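Local coordinates for protein HIAXHD3 (Humicola insolens, PDB 3ZXK) that hydrolyses arabinofuranosyl side chains as a family 43 glycoside hydrolase whose active site was engineered to add endo-xylanase activity, at residues Pro61-Asn64 against Asn68-Leu71; Arg357-Thr362 against Ala368-Thr373. All blocks are in the same frame, centred on the assembly; numbering follows the deposited sequence.

Contact 1: Pro61-Asn64 against Asn68-Leu71; sequences PRLN and NYDL
Arg62 and Asp70 bring opposite charges together in the long loop between strands 54-58 and 87-91 of the family 43 catalytic domain. Followed outward from CB, the arginine starts with CG anti to the backbone N (chi1 179°), and from CG to NE the chain stays extended, which carries the guanidinium out to the Asp70 carboxylate. CZ ends 4.2 Å from OD1 of Asp70, and NH2 comes nearer, 3.4 Å from that same OD1. The two flat groups are turned 41° apart and the oxygen lies well out of the guanidinium plane, so this salt bridge works through charge alone, with no N-H aimed at the acceptor. Directed bonds lie to other partners: Arg62 NH1 donates to the carbonyl O of Pro339, and Asp70 OD1 accepts from Asn338 ND2, which also serves Leu63 O. Next along the chain, Leu63 and Tyr69 form an apolar pair, crossing at about a right angle, with the leucine CD1 3.9 Å from the ring atom CD1 and its CB 4.1 Å from the tyrosine CB. A branched leucine and a broad ring suit this buried side, while Tyr69 OH is anchored by Glu104 and Gly82 N. The chemistry implies that the two segments meet through an undirected ion pair and an apolar contact, while directed bonds join both to Asn338 and Pro339 of the C-terminal domain.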
loop_
_atom_site.group_PDB
_atom_site.type_symbol
_atom_site.label_atom_id
_atom_site.label_comp_id
_atom_site.label_asym_id
_atom_site.label_seq_id
_atom_site.Cartn_x
_atom_site.Cartn_y
_atom_site.Cartn_z
ATOM N N PRO A 61 -1.268 -9.439 9.508
ATOM C CA PRO A 61 -2.624 -9.848 9.120
ATOM C C PRO A 61 -3.739 -9.118 9.852
ATOM O O PRO A 61 -4.836 -9.011 9.292
ATOM C CB PRO A 61 -2.646 -11.357 9.404
ATOM C CG PRO A 61 -1.393 -11.680 10.165
ATOM C CD PRO A 61 -0.400 -10.604 9.783
ATOM N N ARG A 62 -3.497 -8.659 11.075
ATOM C CA ARG A 62 -4.454 -7.785 11.766
ATOM C C ARG A 62 -3.591 -6.847 12.580
ATOM O O ARG A 62 -2.636 -7.299 13.210
ATOM C CB ARG A 62 -5.385 -8.581 12.675
ATOM C CG ARG A 62 -6.379 -7.726 13.441
ATOM C CD ARG A 62 -7.362 -8.609 14.195
ATOM N NE ARG A 62 -8.324 -7.802 14.950
ATOM C CZ ARG A 62 -9.495 -7.394 14.475
ATOM N NH1 ARG A 62 -9.881 -7.749 13.244
ATOM N NH2 ARG A 62 -10.281 -6.631 15.234
ATOM N N LEU A 63 -3.908 -5.559 12.572
ATOM C CA LEU A 63 -3.059 -4.557 13.209
ATOM C C LEU A 63 -3.172 -4.747 14.708
ATOM O O LEU A 63 -4.260 -4.764 15.239
ATOM C CB LEU A 63 -3.497 -3.139 12.783
ATOM C CG LEU A 63 -3.642 -2.955 11.250
ATOM C CD1 LEU A 63 -3.926 -1.494 10.907
ATOM C CD2 LEU A 63 -2.391 -3.407 10.503
ATOM N N ASN A 64 -2.038 -4.885 15.390
ATOM C CA ASN A 64 -1.996 -5.126 16.832
ATOM C C ASN A 64 -1.360 -3.985 17.618
ATOM O O ASN A 64 -0.727 -4.201 18.656
ATOM C CB ASN A 64 -1.249 -6.439 17.107
ATOM C CG ASN A 64 0.240 -6.376 16.734
ATOM O OD1 ASN A 64 0.621 -5.849 15.677
ATOM N ND2 ASN A 64 1.082 -6.949 17.595
ATOM N N ASN A 68 -7.289 1.742 19.141
ATOM C CA ASN A 68 -7.847 2.663 18.145
ATOM C C ASN A 68 -7.796 2.087 16.731
ATOM O O ASN A 68 -8.496 2.569 15.865
ATOM C CB ASN A 68 -7.163 4.038 18.185
ATOM C CG ASN A 68 -7.686 4.937 19.309
ATOM O OD1 ASN A 68 -8.785 4.736 19.876
ATOM N ND2 ASN A 68 -6.902 5.953 19.628
ATOM N N TYR A 69 -6.967 1.065 16.508
ATOM C CA TYR A 69 -6.925 0.399 15.207
ATOM C C TYR A 69 -8.169 -0.426 14.899
ATOM O O TYR A 69 -8.324 -0.860 13.768
ATOM C CB TYR A 69 -5.617 -0.428 15.057
ATOM C CG TYR A 69 -4.464 0.538 14.972
ATOM C CD1 TYR A 69 -4.075 1.097 13.758
ATOM C CD2 TYR A 69 -3.830 0.995 16.146
ATOM C CE1 TYR A 69 -3.074 2.057 13.712
ATOM C CE2 TYR A 69 -2.823 1.964 16.105
ATOM C CZ TYR A 69 -2.442 2.480 14.880
ATOM O OH TYR A 69 -1.466 3.435 14.835
ATOM N N ASP A 70 -9.062 -0.610 15.875
ATOM C CA ASP A 70 -10.365 -1.248 15.667
ATOM C C ASP A 70 -11.481 -0.221 15.413
ATOM O O ASP A 70 -12.650 -0.613 15.332
ATOM C CB ASP A 70 -10.729 -2.119 16.885
ATOM C CG ASP A 70 -9.710 -3.235 17.168
ATOM O OD1 ASP A 70 -8.930 -3.682 16.271
ATOM O OD2 ASP A 70 -9.716 -3.725 18.323
ATOM N N LEU A 71 -11.123 1.072 15.266
ATOM C CA LEU A 71 -12.072 2.165 14.957
ATOM C C LEU A 71 -13.295 2.085 15.893
ATOM O O LEU A 71 -14.434 1.880 15.452
ATOM C CB LEU A 71 -12.465 2.144 13.464
ATOM C CG LEU A 71 -13.238 3.325 12.863
ATOM C CD1 LEU A 71 -12.452 4.640 12.970
ATOM C CD2 LEU A 71 -13.530 3.013 11.404
#

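Contact 2: Arg357-Thr362 against Ala368-Thr373; sequences RTATVT and ARNTLT
Ala359 and Thr360 meet Arg369 where a loop of the C-terminal concanavalin A-like beta-sandwich links strand 354-357 of one sheet to strand 372-375 of the other. At its start a water 2.8 Å from Arg357 O accepts a bond from Asn370 ND2, while Asn370 OD1 is hydrogen-bonded to Asp340 N. Ala359 follows, its small CB resting 4.0 Å from CB of Arg369; a methyl suits so close an approach, and a second water joins its N to Arg369 O. Thr360 makes the direct bond: OG1 accepts Arg369 N at 2.9 Å, nearly straight at 164°. OG1 stands anti to the carbonyl carbon (chi1 -54°), which turns it to the other backbone and sets it 3.4 Å from CB of Arg369. A valine in place of Thr360 would probably leave Arg369 N without its acceptor. Beyond, Thr362 lays its methyl CG2 4.3 Å from CB of Ala368, and Phe515 of strand 509-516 touches both side chains. Arginine suits position 369 because its extended chain passes Thr360 and still reaches a third water: that water lies in the guanidinium plane, 2.9 Å from NH1, and donates to Ala359 O at 2.7 Å.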
loop_
_atom_site.group_PDB
_atom_site.type_symbol
_atom_site.label_atom_id
_atom_site.label_comp_id
_atom_site.label_asym_id
_atom_site.label_seq_id
_atom_site.Cartn_x
_atom_site.Cartn_y
_atom_site.Cartn_z
ATOM N N ARG A 357 -22.430 -7.410 7.071
ATOM C CA ARG A 357 -23.466 -6.963 8.003
ATOM C C ARG A 357 -23.116 -5.595 8.533
ATOM O O ARG A 357 -21.956 -5.342 8.820
ATOM C CB ARG A 357 -23.608 -7.936 9.175
ATOM C CG ARG A 357 -24.044 -9.329 8.718
ATOM C CD ARG A 357 -24.370 -10.235 9.878
ATOM N NE ARG A 357 -25.119 -11.406 9.411
ATOM C CZ ARG A 357 -25.361 -12.468 10.161
ATOM N NH1 ARG A 357 -24.883 -12.537 11.412
ATOM N NH2 ARG A 357 -26.047 -13.473 9.633
ATOM N N THR A 358 -24.083 -4.687 8.654
ATOM C CA THR A 358 -23.738 -3.398 9.270
ATOM C C THR A 358 -23.055 -3.594 10.641
ATOM O O THR A 358 -23.525 -4.379 11.485
ATOM C CB THR A 358 -24.969 -2.492 9.401
ATOM O OG1 THR A 358 -26.009 -3.188 10.118
ATOM C CG2 THR A 358 -25.497 -2.134 8.014
ATOM N N ALA A 359 -21.960 -2.880 10.848
ATOM C CA ALA A 359 -21.162 -3.079 12.049
ATOM C C ALA A 359 -21.125 -1.841 12.939
ATOM O O ALA A 359 -20.731 -1.934 14.098
ATOM C CB ALA A 359 -19.749 -3.520 11.689
ATOM N N THR A 360 -21.563 -0.698 12.411
ATOM C CA THR A 360 -21.504 0.581 13.141
ATOM C C THR A 360 -22.766 1.387 12.877
ATOM O O THR A 360 -23.245 1.453 11.734
ATOM C CB THR A 360 -20.340 1.432 12.607
ATOM O OG1 THR A 360 -19.133 0.670 12.660
ATOM C CG2 THR A 360 -20.183 2.687 13.401
ATOM N N VAL A 361 -23.292 2.004 13.924
ATOM C CA VAL A 361 -24.384 2.981 13.798
ATOM C C VAL A 361 -23.744 4.354 13.813
ATOM O O VAL A 361 -23.125 4.751 14.791
ATOM C CB VAL A 361 -25.420 2.840 14.955
ATOM C CG1 VAL A 361 -26.464 3.963 14.912
ATOM C CG2 VAL A 361 -26.049 1.451 14.903
ATOM N N THR A 362 -23.884 5.065 12.699
ATOM C CA THR A 362 -23.250 6.367 12.492
ATOM C C THR A 362 -23.906 7.087 11.300
ATOM O O THR A 362 -24.501 6.427 10.426
ATOM C CB THR A 362 -21.712 6.217 12.270
ATOM O OG1 THR A 362 -21.093 7.505 12.206
ATOM C CG2 THR A 362 -21.387 5.421 10.997
ATOM N N ALA A 368 -17.449 4.385 10.023
ATOM C CA ALA A 368 -18.012 3.030 9.804
ATOM C C ALA A 368 -16.942 1.965 9.782
ATOM O O ALA A 368 -15.980 2.107 9.029
ATOM C CB ALA A 368 -18.825 2.960 8.512
ATOM N N ARG A 369 -17.163 0.862 10.499
ATOM C CA ARG A 369 -16.278 -0.294 10.424
ATOM C C ARG A 369 -16.653 -1.077 9.182
ATOM O O ARG A 369 -17.760 -0.940 8.641
ATOM C CB ARG A 369 -16.442 -1.183 11.656
ATOM C CG ARG A 369 -15.849 -0.595 12.900
ATOM C CD ARG A 369 -16.261 -1.405 14.117
ATOM N NE ARG A 369 -15.386 -1.139 15.239
ATOM C CZ ARG A 369 -15.435 -1.771 16.411
ATOM N NH1 ARG A 369 -16.346 -2.713 16.635
ATOM N NH2 ARG A 369 -14.557 -1.460 17.355
ATOM N N ASN A 370 -15.686 -1.871 8.730
ATOM C CA ASN A 370 -15.890 -2.841 7.650
ATOM C C ASN A 370 -16.133 -2.220 6.285
ATOM O O ASN A 370 -16.888 -2.727 5.491
ATOM C CB ASN A 370 -16.987 -3.891 8.009
ATOM C CG ASN A 370 -16.537 -4.838 9.118
ATOM O OD1 ASN A 370 -15.550 -4.574 9.820
ATOM N ND2 ASN A 370 -17.243 -5.947 9.278
ATOM N N THR A 371 -15.432 -1.130 5.994
ATOM C CA THR A 371 -15.275 -0.665 4.620
ATOM C C THR A 371 -14.075 -1.396 3.985
ATOM O O THR A 371 -12.971 -1.323 4.495
ATOM C CB THR A 371 -15.138 0.869 4.591
ATOM O OG1 THR A 371 -16.318 1.453 5.124
ATOM C CG2 THR A 371 -14.930 1.390 3.159
ATOM N N LEU A 372 -14.326 -2.118 2.896
ATOM C CA LEU A 372 -13.310 -2.970 2.257
ATOM C C LEU A 372 -12.784 -2.205 1.057
ATOM O O LEU A 372 -13.571 -1.755 0.218
ATOM C CB LEU A 372 -13.944 -4.264 1.788
ATOM C CG LEU A 372 -12.954 -5.346 1.313
ATOM C CD1 LEU A 372 -12.063 -5.924 2.415
ATOM C CD2 LEU A 372 -13.650 -6.506 0.599
ATOM N N THR A 373 -11.467 -2.067 0.968
ATOM C CA THR A 373 -10.852 -1.199 -0.042
ATOM C C THR A 373 -9.794 -1.910 -0.871
ATOM O O THR A 373 -9.263 -2.997 -0.506
ATOM C CB THR A 373 -10.230 0.072 0.586
ATOM O OG1 THR A 373 -9.012 -0.247 1.268
ATOM C CG2 THR A 373 -11.215 0.762 1.559
HETATM O O HOH W 1 -19.555 -5.720 7.530
HETATM O O HOH W 2 -20.497 -0.762 9.376
HETATM O O HOH W 3 -18.834 -3.453 15.363
#

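Overall arrangement
Contact 1 belongs to the catalytic domain and contact 2 to the C-terminal beta-sandwich, yet their centres are only 14 Å apart and they touch across the domain interface. Arg369 is the bridge: its NE lies 3.2 Å from Leu71 O, a probable hydrogen bond, and 2.8 Å from Asp70 O, a weak one, while CD2 of Leu71 packs 3.5 Å from Ala368 O. The guanidinium that reaches water in contact 2 thus probably also ties Arg369 to the end of the 68-71 segment. The side chain of Tyr69 is about 13 Å from a bound xylose, so contact 1 lies outside the pocket. The pocket itself draws on both domains, with Phe469 and Trp502 joining Trp84 and Glu192.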